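Local coordinates for choline dehydrogenase and related flavoproteins (Aspergillus oryzae, PDB 3Q9T), which is a flavoprotein oxidase of the glucose-methanol-choline family that oxidises formate and carries an 8-formyl-FAD cofactor, at residues Q266-S278 against V433-I446. Numbering follows the deposited sequence. Where two conformers were deposited one is given.
Sequences QGVFETPKLLMLS and VTLNSADPFQQPNI. With FAY ([(2R,3S,4R,5R)-5-(6-amino-9H-purin-9-yl)-3,4-dihydroxytetrahydrofuran-2-yl]methyl (2R,3S,4S)-5-(8-formyl-7-methyl-2,4-dioxo-3,4-dihydrobenzo[g]pteridin-10(2H)-yl)-2,3,4-trihydroxypentyl dihydrogen diphosphate), chain D; ACT (acetate ion), chain G.
The ring of Phe269 is sandwiched between Ile446 and Val268: Ile446 CD1 lies over one face, 3.7 Å from the ring centroid in a CH-pi contact, Val268 CG1 covers the opposite face, and Val433 CG2 meets the edge near the ring plane. Helix 267-277, which follows strand 261-264 of the parallel Rossmann-type FAD-binding sheet, packs here on a beta hairpin whose strands, 431-434 and 445-447, are joined by the loop around Pro440. Farther along the helix, Met276 and Leu435 lie alongside each other, pointing opposite ways, the thioether turning at chi3 (-74°) to set Met276 CE 3.8 Å from Leu435 CG. Leu277 forks against the loop, CD1 against Pro440 and CD2 beside Ala438.

The aliphatic part of Lys273 runs across the Pro444 ring, with Lys273 CD 3.6 Å from Pro444 CD, while its CG rests on Leu435 CD2. Lys273 CG stands anti to the backbone N (chi1 178°), which sends the chain out from the helix to the loop carbonyls. There the buried ammonium forms a salt bridge with Glu270 OE1 on the syn lone pair; Glu270 OE2 is hydrogen-bonded to Tyr67 OH, and Glu270 CG lies 3.1 Å from adenine N7A of the cofactor. The same ammonium, Lys273 NZ, donates to Gln442 O at 3.0 Å and to Pro440 O at 2.8 Å, in each case from above the carbonyl plane, 50° out of it at Pro440.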
ATOM      1  N   GLN A 266       6.634  -7.329 -25.587  1.00 19.50           N
ATOM      2  CA  GLN A 266       7.258  -6.825 -24.363  1.00 18.52           C
ATOM      3  C   GLN A 266       6.450  -7.169 -23.116  1.00 21.13           C
ATOM      4  O   GLN A 266       6.805  -6.759 -22.017  1.00 22.00           O
ATOM      5  CB  GLN A 266       7.543  -5.320 -24.447  1.00 17.54           C
ATOM      6  CG  GLN A 266       8.711  -4.952 -25.368  1.00 21.04           C
ATOM      7  CD  GLN A 266       9.252  -3.552 -25.075  1.00 18.72           C
ATOM      8  OE1 GLN A 266      10.393  -3.242 -25.389  1.00 15.72           O
ATOM      9  NE2 GLN A 266       8.417  -2.706 -24.487  1.00 15.04           N
ATOM     10  N   GLY A 267       5.382  -7.945 -23.286  1.00 24.09           N
ATOM     11  CA  GLY A 267       4.587  -8.410 -22.155  1.00 16.43           C
ATOM     12  C   GLY A 267       3.452  -7.464 -21.821  1.00 17.10           C
ATOM     13  O   GLY A 267       3.436  -6.322 -22.284  1.00 16.95           O
ATOM     14  N   VAL A 268       2.520  -7.938 -20.994  1.00 15.77           N
ATOM     15  CA  VAL A 268       1.305  -7.202 -20.647  1.00 15.30           C
ATOM     16  C   VAL A 268       1.504  -5.773 -20.135  1.00 18.76           C
ATOM     17  O   VAL A 268       0.625  -4.920 -20.322  1.00 13.94           O
ATOM     18  CB  VAL A 268       0.463  -7.972 -19.584  1.00 17.23           C
ATOM     19  CG1 VAL A 268       1.195  -8.008 -18.251  1.00 13.89           C
ATOM     20  CG2 VAL A 268      -0.946  -7.343 -19.449  1.00  9.64           C
ATOM     21  N   PHE A 269       2.632  -5.501 -19.482  1.00 12.57           N
ATOM     22  CA  PHE A 269       2.861  -4.152 -18.971  1.00 13.92           C
ATOM     23  C   PHE A 269       3.643  -3.245 -19.940  1.00 17.67           C
ATOM     24  O   PHE A 269       3.307  -2.071 -20.079  1.00 18.88           O
ATOM     25  CB  PHE A 269       3.550  -4.174 -17.601  1.00 14.02           C
ATOM     26  CG  PHE A 269       2.824  -4.986 -16.553  1.00 17.85           C
ATOM     27  CD1 PHE A 269       3.521  -5.898 -15.761  1.00 15.06           C
ATOM     28  CD2 PHE A 269       1.461  -4.822 -16.342  1.00 13.74           C
ATOM     29  CE1 PHE A 269       2.862  -6.650 -14.796  1.00 16.63           C
ATOM     30  CE2 PHE A 269       0.785  -5.574 -15.390  1.00 12.86           C
ATOM     31  CZ  PHE A 269       1.477  -6.481 -14.609  1.00 20.89           C
ATOM     32  N   GLU A 270       4.692  -3.766 -20.581  1.00 19.19           N
ATOM     33  CA  GLU A 270       5.585  -2.909 -21.377  1.00 17.32           C
ATOM     34  C   GLU A 270       5.146  -2.789 -22.821  1.00 21.72           C
ATOM     35  O   GLU A 270       5.472  -1.801 -23.486  1.00 20.46           O
ATOM     36  CB  GLU A 270       7.046  -3.376 -21.338  1.00 14.85           C
ATOM     37  CG  GLU A 270       7.706  -3.298 -19.977  1.00 18.02           C
ATOM     38  CD  GLU A 270       8.205  -1.896 -19.607  1.00 21.01           C
ATOM     39  OE1 GLU A 270       8.428  -1.042 -20.496  1.00 20.93           O
ATOM     40  OE2 GLU A 270       8.382  -1.654 -18.403  1.00 22.00           O
ATOM     41  N   THR A 271       4.437  -3.797 -23.323  1.00 16.26           N
ATOM     42  CA  THR A 271       3.895  -3.685 -24.660  1.00 18.63           C
ATOM     43  C   THR A 271       2.977  -2.443 -24.804  1.00 17.35           C
ATOM     44  O   THR A 271       3.214  -1.601 -25.668  1.00 18.44           O
ATOM     45  CB  THR A 271       3.155  -4.958 -25.083  1.00 17.65           C
ATOM     46  OG1 THR A 271       4.104  -5.927 -25.535  1.00 18.16           O
ATOM     47  CG2 THR A 271       2.170  -4.646 -26.203  1.00 11.78           C
ATOM     48  N   PRO A 272       1.936  -2.317 -23.960  1.00 15.90           N
ATOM     49  CA  PRO A 272       1.103  -1.106 -24.104  1.00 23.23           C
ATOM     50  C   PRO A 272       1.877   0.200 -23.870  1.00 20.74           C
ATOM     51  O   PRO A 272       1.567   1.220 -24.487  1.00 18.92           O
ATOM     52  CB  PRO A 272       0.036  -1.271 -23.017  1.00 13.13           C
ATOM     53  CG  PRO A 272       0.642  -2.262 -22.033  1.00 14.99           C
ATOM     54  CD  PRO A 272       1.424  -3.211 -22.900  1.00 16.59           C
ATOM     55  N   LYS A 273       2.853   0.170 -22.973  1.00 16.45           N
ATOM     56  CA  LYS A 273       3.662   1.349 -22.720  1.00 20.93           C
ATOM     57  C   LYS A 273       4.379   1.759 -24.015  1.00 16.50           C
ATOM     58  O   LYS A 273       4.256   2.896 -24.468  1.00 17.63           O
ATOM     59  CB  LYS A 273       4.655   1.080 -21.581  1.00 19.40           C
ATOM     60  CG  LYS A 273       5.579   2.223 -21.274  1.00 18.41           C
ATOM     61  CD  LYS A 273       6.577   1.805 -20.220  1.00 21.44           C
ATOM     62  CE  LYS A 273       7.935   2.398 -20.522  1.00 18.89           C
ATOM     63  NZ  LYS A 273       9.044   1.666 -19.840  1.00 19.09           N
ATOM     64  N   LEU A 274       5.089   0.828 -24.637  1.00 16.72           N
ATOM     65  CA  LEU A 274       5.859   1.172 -25.834  1.00 15.47           C
ATOM     66  C   LEU A 274       4.946   1.590 -26.992  1.00 19.53           C
ATOM     67  O   LEU A 274       5.302   2.475 -27.777  1.00 18.84           O
ATOM     68  CB  LEU A 274       6.805   0.045 -26.251  1.00 17.89           C
ATOM     69  CG  LEU A 274       7.864   0.418 -27.311  1.00 22.71           C
ATOM     70  CD1 LEU A 274       8.941   1.302 -26.715  1.00 17.43           C
ATOM     71  CD2 LEU A 274       8.498  -0.831 -27.968  1.00 13.88           C
ATOM     72  N   LEU A 275       3.765   0.982 -27.097  1.00 17.57           N
ATOM     73  CA  LEU A 275       2.813   1.427 -28.118  1.00 20.60           C
ATOM     74  C   LEU A 275       2.503   2.902 -27.882  1.00 17.02           C
ATOM     75  O   LEU A 275       2.588   3.716 -28.799  1.00 19.13           O
ATOM     76  CB  LEU A 275       1.523   0.603 -28.115  1.00 19.78           C
ATOM     77  CG  LEU A 275       1.579  -0.804 -28.730  1.00 21.47           C
ATOM     78  CD1 LEU A 275       0.230  -1.515 -28.559  1.00 15.51           C
ATOM     79  CD2 LEU A 275       1.953  -0.714 -30.191  1.00 16.19           C
ATOM     80  N   MET A 276       2.194   3.253 -26.637  1.00 19.29           N
ATOM     81  CA  MET A 276       1.849   4.636 -26.333  1.00 18.61           C
ATOM     82  C   MET A 276       2.995   5.606 -26.615  1.00 16.40           C
ATOM     83  O   MET A 276       2.773   6.642 -27.209  1.00 20.74           O
ATOM     84  CB  MET A 276       1.313   4.774 -24.921  1.00 20.74           C
ATOM     85  CG  MET A 276      -0.047   4.117 -24.773  1.00 23.46           C
ATOM     86  SD  MET A 276      -0.811   4.349 -23.159  1.00 23.10           S
ATOM     87  CE  MET A 276       0.159   3.260 -22.123  1.00 18.20           C
ATOM     88  N   LEU A 277       4.211   5.250 -26.220  1.00 14.29           N
ATOM     89  CA  LEU A 277       5.378   6.083 -26.471  1.00 19.10           C
ATOM     90  C   LEU A 277       5.616   6.252 -27.961  1.00 20.53           C
ATOM     91  O   LEU A 277       6.308   7.166 -28.382  1.00 21.91           O
ATOM     92  CB  LEU A 277       6.628   5.466 -25.828  1.00 21.60           C
ATOM     93  CG  LEU A 277       6.688   5.488 -24.291  1.00 19.54           C
ATOM     94  CD1 LEU A 277       7.980   4.889 -23.781  1.00 15.02           C
ATOM     95  CD2 LEU A 277       6.520   6.900 -23.770  1.00 19.18           C
ATOM     96  N   SER A 278       5.041   5.350 -28.752  1.00 23.74           N
ATOM     97  CA  SER A 278       5.250   5.333 -30.187  1.00 16.65           C
ATOM     98  C   SER A 278       4.104   6.013 -30.919  1.00 24.08           C
ATOM     99  O   SER A 278       4.060   6.008 -32.146  1.00 22.76           O
ATOM    100  CB  SER A 278       5.402   3.899 -30.685  1.00 17.63           C
ATOM    101  OG  SER A 278       6.512   3.274 -30.077  1.00 21.32           O
ATOM    102  N   VAL A 433      -3.189  -0.125 -17.551  1.00 19.11           N
ATOM    103  CA  VAL A 433      -1.806   0.316 -17.568  1.00 17.33           C
ATOM    104  C   VAL A 433      -1.757   1.707 -18.186  1.00 19.81           C
ATOM    105  O   VAL A 433      -2.218   1.914 -19.303  1.00 18.57           O
ATOM    106  CB  VAL A 433      -0.936  -0.627 -18.391  1.00 21.47           C
ATOM    107  CG1 VAL A 433       0.432  -0.016 -18.630  1.00 20.04           C
ATOM    108  CG2 VAL A 433      -0.823  -1.955 -17.688  1.00 17.00           C
ATOM    109  N   THR A 434      -1.224   2.670 -17.454  1.00 15.90           N
ATOM    110  CA  THR A 434      -1.098   4.013 -17.997  1.00 18.20           C
ATOM    111  C   THR A 434       0.337   4.530 -17.965  1.00 18.88           C
ATOM    112  O   THR A 434       1.187   3.990 -17.258  1.00 19.32           O
ATOM    113  CB  THR A 434      -1.991   4.993 -17.216  1.00 23.58           C
ATOM    114  OG1 THR A 434      -1.758   4.816 -15.813  1.00 19.18           O
ATOM    115  CG2 THR A 434      -3.470   4.729 -17.525  1.00 20.36           C
ATOM    116  N   LEU A 435       0.599   5.599 -18.706  1.00 18.29           N
ATOM    117  CA  LEU A 435       1.914   6.204 -18.670  1.00 16.77           C
ATOM    118  C   LEU A 435       2.081   7.072 -17.436  1.00 20.46           C
ATOM    119  O   LEU A 435       1.148   7.751 -17.012  1.00 17.83           O
ATOM    120  CB  LEU A 435       2.163   7.062 -19.901  1.00 18.33           C
ATOM    121  CG  LEU A 435       2.213   6.374 -21.259  1.00 18.35           C
ATOM    122  CD1 LEU A 435       2.450   7.437 -22.301  1.00 17.49           C
ATOM    123  CD2 LEU A 435       3.317   5.316 -21.291  1.00 19.86           C
ATOM    124  N   ASN A 436       3.273   7.021 -16.856  1.00 15.29           N
ATOM    125  CA  ASN A 436       3.660   7.954 -15.813  0.51 19.62           C
ATOM    126  C   ASN A 436       4.243   9.205 -16.463  1.00 16.90           C
ATOM    127  O   ASN A 436       4.158  10.302 -15.913  1.00 17.80           O
ATOM    128  CB  ASN A 436       4.680   7.307 -14.863  0.51 20.03           C
ATOM    129  CG  ASN A 436       4.018   6.512 -13.742  0.51 21.04           C
ATOM    130  OD1 ASN A 436       3.009   6.943 -13.178  0.51 19.09           O
ATOM    131  ND2 ASN A 436       4.581   5.345 -13.417  0.51 20.80           N
ATOM    132  N   SER A 437       4.828   9.016 -17.645  1.00 20.49           N
ATOM    133  CA  SER A 437       5.483  10.087 -18.398  1.00 19.07           C
ATOM    134  C   SER A 437       5.951   9.508 -19.729  1.00 18.42           C
ATOM    135  O   SER A 437       5.627   8.368 -20.044  1.00 18.73           O
ATOM    136  CB  SER A 437       6.694  10.616 -17.631  1.00 20.84           C
ATOM    137  OG  SER A 437       7.741   9.656 -17.660  1.00 24.03           O
ATOM    138  N   ALA A 438       6.720  10.291 -20.490  1.00 19.05           N
ATOM    139  CA  ALA A 438       7.241   9.874 -21.793  1.00 16.94           C
ATOM    140  C   ALA A 438       8.649   9.258 -21.692  1.00 19.55           C
ATOM    141  O   ALA A 438       9.278   8.954 -22.703  1.00 22.65           O
ATOM    142  CB  ALA A 438       7.253  11.052 -22.741  1.00 21.16           C
ATOM    143  N   ASP A 439       9.129   9.082 -20.468  1.00 15.95           N
ATOM    144  CA  ASP A 439      10.436   8.476 -20.199  1.00 16.13           C
ATOM    145  C   ASP A 439      10.360   6.951 -20.346  1.00 19.53           C
ATOM    146  O   ASP A 439       9.667   6.264 -19.569  1.00 19.99           O
ATOM    147  CB  ASP A 439      10.883   8.861 -18.784  1.00 15.67           C
ATOM    148  CG  ASP A 439      12.218   8.273 -18.396  1.00 22.79           C
ATOM    149  OD1 ASP A 439      12.757   7.403 -19.116  1.00 23.26           O
ATOM    150  OD2 ASP A 439      12.728   8.688 -17.340  1.00 20.89           O
ATOM    151  N   PRO A 440      11.055   6.415 -21.360  1.00 19.19           N
ATOM    152  CA  PRO A 440      11.086   4.978 -21.664  1.00 23.12           C
ATOM    153  C   PRO A 440      11.701   4.132 -20.544  1.00 21.55           C
ATOM    154  O   PRO A 440      11.471   2.920 -20.525  1.00 16.53           O
ATOM    155  CB  PRO A 440      11.957   4.900 -22.924  1.00 24.93           C
ATOM    156  CG  PRO A 440      12.700   6.229 -22.975  1.00 22.24           C
ATOM    157  CD  PRO A 440      11.761   7.214 -22.376  1.00 22.34           C
ATOM    158  N   PHE A 441      12.446   4.753 -19.631  1.00 14.95           N
ATOM    159  CA  PHE A 441      13.053   4.022 -18.520  1.00 22.72           C
ATOM    160  C   PHE A 441      12.215   4.050 -17.241  1.00 28.39           C
ATOM    161  O   PHE A 441      12.617   3.493 -16.224  1.00 23.13           O
ATOM    162  CB  PHE A 441      14.465   4.531 -18.229  1.00 19.84           C
ATOM    163  CG  PHE A 441      15.435   4.250 -19.324  1.00 20.84           C
ATOM    164  CD1 PHE A 441      16.063   3.024 -19.403  1.00 15.13           C
ATOM    165  CD2 PHE A 441      15.700   5.207 -20.303  1.00 22.62           C
ATOM    166  CE1 PHE A 441      16.961   2.769 -20.415  1.00 21.20           C
ATOM    167  CE2 PHE A 441      16.589   4.953 -21.318  1.00 18.93           C
ATOM    168  CZ  PHE A 441      17.225   3.732 -21.375  1.00 20.63           C
ATOM    169  N   GLN A 442      11.058   4.704 -17.281  1.00 22.58           N
ATOM    170  CA  GLN A 442      10.160   4.629 -16.134  1.00 19.95           C
ATOM    171  C   GLN A 442       9.103   3.556 -16.338  1.00 20.92           C
ATOM    172  O   GLN A 442       8.564   3.381 -17.438  1.00 18.00           O
ATOM    173  CB  GLN A 442       9.482   5.972 -15.856  1.00 23.31           C
ATOM    174  CG  GLN A 442      10.240   6.838 -14.880  1.00 26.83           C
ATOM    175  CD  GLN A 442       9.564   8.171 -14.634  1.00 36.63           C
ATOM    176  OE1 GLN A 442       8.438   8.412 -15.091  1.00 28.93           O
ATOM    177  NE2 GLN A 442      10.248   9.047 -13.906  1.00 29.59           N
ATOM    178  N   GLN A 443       8.801   2.838 -15.268  1.00 23.81           N
ATOM    179  CA  GLN A 443       7.748   1.836 -15.342  1.00 23.06           C
ATOM    180  C   GLN A 443       6.409   2.498 -15.675  1.00 19.84           C
ATOM    181  O   GLN A 443       6.149   3.635 -15.277  1.00 18.60           O
ATOM    182  CB  GLN A 443       7.667   1.040 -14.043  1.00 18.03           C
ATOM    183  CG  GLN A 443       7.107   1.804 -12.857  1.00 15.08           C
ATOM    184  CD  GLN A 443       6.620   0.852 -11.801  1.00 18.43           C
ATOM    185  OE1 GLN A 443       7.412   0.342 -11.009  1.00 22.01           O
ATOM    186  NE2 GLN A 443       5.323   0.562 -11.805  1.00 12.63           N
ATOM    187  N   PRO A 444       5.566   1.801 -16.446  1.00 20.86           N
ATOM    188  CA  PRO A 444       4.230   2.369 -16.613  1.00 19.64           C
ATOM    189  C   PRO A 444       3.522   2.253 -15.264  1.00 26.44           C
ATOM    190  O   PRO A 444       3.967   1.495 -14.386  1.00 16.46           O
ATOM    191  CB  PRO A 444       3.587   1.430 -17.637  1.00 17.46           C
ATOM    192  CG  PRO A 444       4.233   0.104 -17.355  1.00 20.02           C
ATOM    193  CD  PRO A 444       5.669   0.438 -16.999  1.00 20.74           C
ATOM    194  N   ASN A 445       2.443   3.008 -15.086  0.55 22.34           N
ATOM    195  CA  ASN A 445       1.630   2.862 -13.889  0.55 20.52           C
ATOM    196  C   ASN A 445       0.663   1.697 -14.063  0.55 21.33           C
ATOM    197  O   ASN A 445       0.108   1.491 -15.145  0.55 21.29           O
ATOM    198  CB  ASN A 445       0.907   4.164 -13.551  0.55 21.16           C
ATOM    199  CG  ASN A 445       1.829   5.184 -12.908  0.55 21.53           C
ATOM    200  OD1 ASN A 445       2.812   4.826 -12.255  0.55 20.55           O
ATOM    201  ND2 ASN A 445       1.524   6.457 -13.100  0.55 21.21           N
ATOM    202  N   ILE A 446       0.491   0.921 -13.000  1.00 17.82           N
ATOM    203  CA  ILE A 446      -0.218  -0.346 -13.091  1.00 18.56           C
ATOM    204  C   ILE A 446      -1.234  -0.476 -11.966  1.00 17.69           C
ATOM    205  O   ILE A 446      -0.875  -0.500 -10.788  1.00 19.68           O
ATOM    206  CB  ILE A 446       0.772  -1.562 -13.037  1.00 19.60           C
ATOM    207  CG1 ILE A 446       1.928  -1.376 -14.039  1.00 15.61           C
ATOM    208  CG2 ILE A 446       0.028  -2.880 -13.265  1.00 12.44           C
ATOM    209  CD1 ILE A 446       2.957  -2.509 -14.052  1.00 18.44           C
TER
HETATM  210  P   FAY D 600       4.900 -12.775 -22.112  1.00 20.09           P
HETATM  211  N1  FAY D 600       2.129 -18.952 -15.680  1.00 18.46           N
HETATM  212  C2  FAY D 600       1.992 -20.339 -15.668  1.00 22.42           C
HETATM  213  O2  FAY D 600       1.455 -20.912 -16.608  1.00 21.13           O
HETATM  214  N3  FAY D 600       2.839 -21.097 -14.889  1.00 25.79           N
HETATM  215  C4  FAY D 600       3.372 -20.535 -13.755  1.00 28.72           C
HETATM  216  O4  FAY D 600       3.459 -21.255 -12.743  1.00 23.69           O
HETATM  217  N5  FAY D 600       4.055 -18.543 -12.632  1.00 21.58           N
HETATM  218  C6  FAY D 600       5.224 -16.715 -11.731  1.00 24.40           C
HETATM  219  C7  FAY D 600       5.737 -15.433 -11.828  1.00 21.72           C
HETATM  220  C8  FAY D 600       5.467 -14.668 -12.968  1.00 20.79           C
HETATM  221  O8  FAY D 600       6.133 -12.780 -14.184  1.00 19.63           O
HETATM  222  C9  FAY D 600       4.790 -15.253 -14.046  1.00 16.48           C
HETATM  223  PA  FAY D 600       7.261 -11.838 -20.865  1.00 14.25           P
HETATM  224  C1' FAY D 600       3.113 -16.289 -16.227  1.00 24.93           C
HETATM  225  C10 FAY D 600       2.866 -18.324 -14.704  1.00 18.45           C
HETATM  226  N10 FAY D 600       3.346 -17.026 -14.906  1.00 19.96           N
HETATM  227  N1A FAY D 600      12.982  -2.927 -23.597  1.00 15.27           N
HETATM  228  O1A FAY D 600       7.460 -11.062 -19.606  1.00 23.36           O
HETATM  229  C1B FAY D 600      11.224  -7.707 -22.319  1.00 19.89           C
HETATM  230  O1P FAY D 600       5.599 -13.237 -23.368  1.00 19.08           O
HETATM  231  C2' FAY D 600       4.154 -16.685 -17.299  1.00 17.40           C
HETATM  232  O2' FAY D 600       5.397 -16.686 -16.692  1.00 19.25           O
HETATM  233  C2A FAY D 600      13.531  -4.148 -23.941  1.00 16.55           C
HETATM  234  O2A FAY D 600       7.561 -13.300 -20.734  1.00 19.13           O
HETATM  235  C2B FAY D 600      11.228  -8.350 -20.943  1.00 19.89           C
HETATM  236  O2B FAY D 600      12.500  -8.329 -20.320  1.00 15.16           O
HETATM  237  O2P FAY D 600       3.553 -12.154 -22.433  1.00 19.13           O
HETATM  238  C3' FAY D 600       4.261 -15.950 -18.676  1.00 28.07           C
HETATM  239  O3' FAY D 600       5.587 -15.728 -19.153  1.00 19.81           O
HETATM  240  N3A FAY D 600      12.942  -5.328 -23.517  1.00 19.60           N
HETATM  241  C3B FAY D 600      10.806  -9.765 -21.275  1.00 19.81           C
HETATM  242  O3B FAY D 600      11.937 -10.482 -21.702  1.00 17.67           O
HETATM  243  O3P FAY D 600       5.773 -11.626 -21.393  1.00 18.13           O
HETATM  244  C4' FAY D 600       3.529 -14.636 -18.772  1.00 24.13           C
HETATM  245  O4' FAY D 600       2.212 -14.892 -18.290  1.00 20.95           O
HETATM  246  C4A FAY D 600      11.813  -5.282 -22.764  1.00 19.34           C
HETATM  247  C4B FAY D 600       9.910  -9.599 -22.478  1.00 18.64           C
HETATM  248  O4B FAY D 600      10.124  -8.288 -22.973  1.00 18.15           O
HETATM  249  C4X FAY D 600       3.375 -19.130 -13.669  1.00 26.10           C
HETATM  250  C5' FAY D 600       3.526 -14.110 -20.229  1.00 26.42           C
HETATM  251  O5' FAY D 600       4.742 -13.944 -20.973  1.00 23.62           O
HETATM  252  C5A FAY D 600      11.240  -4.062 -22.417  1.00 21.79           C
HETATM  253  C5B FAY D 600       8.454  -9.819 -22.119  1.00 17.68           C
HETATM  254  O5B FAY D 600       8.246 -11.205 -21.995  1.00 19.03           O
HETATM  255  C5X FAY D 600       4.368 -17.204 -12.714  1.00 28.26           C
HETATM  256  C6A FAY D 600      11.831  -2.870 -22.830  1.00 25.55           C
HETATM  257  N6A FAY D 600      11.337  -1.696 -22.413  1.00 22.15           N
HETATM  258  N7A FAY D 600      10.138  -4.315 -21.681  1.00 20.75           N
HETATM  259  C7M FAY D 600       6.409 -14.843 -10.612  1.00 18.34           C
HETATM  260  C8A FAY D 600       9.986  -5.651 -21.560  1.00 14.35           C
HETATM  261  C8M FAY D 600       6.325 -13.489 -13.221  1.00 20.01           C
HETATM  262  C9A FAY D 600       4.189 -16.504 -13.919  1.00 19.63           C
HETATM  263  N9A FAY D 600      11.015  -6.258 -22.218  1.00 22.10           N
HETATM  264  C   ACT G   1      10.778   0.291 -17.136  1.00 36.73           C
HETATM  265  O   ACT G   1       9.605  -0.147 -17.210  1.00 30.92           O
HETATM  266  OXT ACT G   1      11.297   0.588 -18.237  1.00 29.03           O
HETATM  267  CH3 ACT G   1      11.506   0.457 -15.822  1.00 28.80           C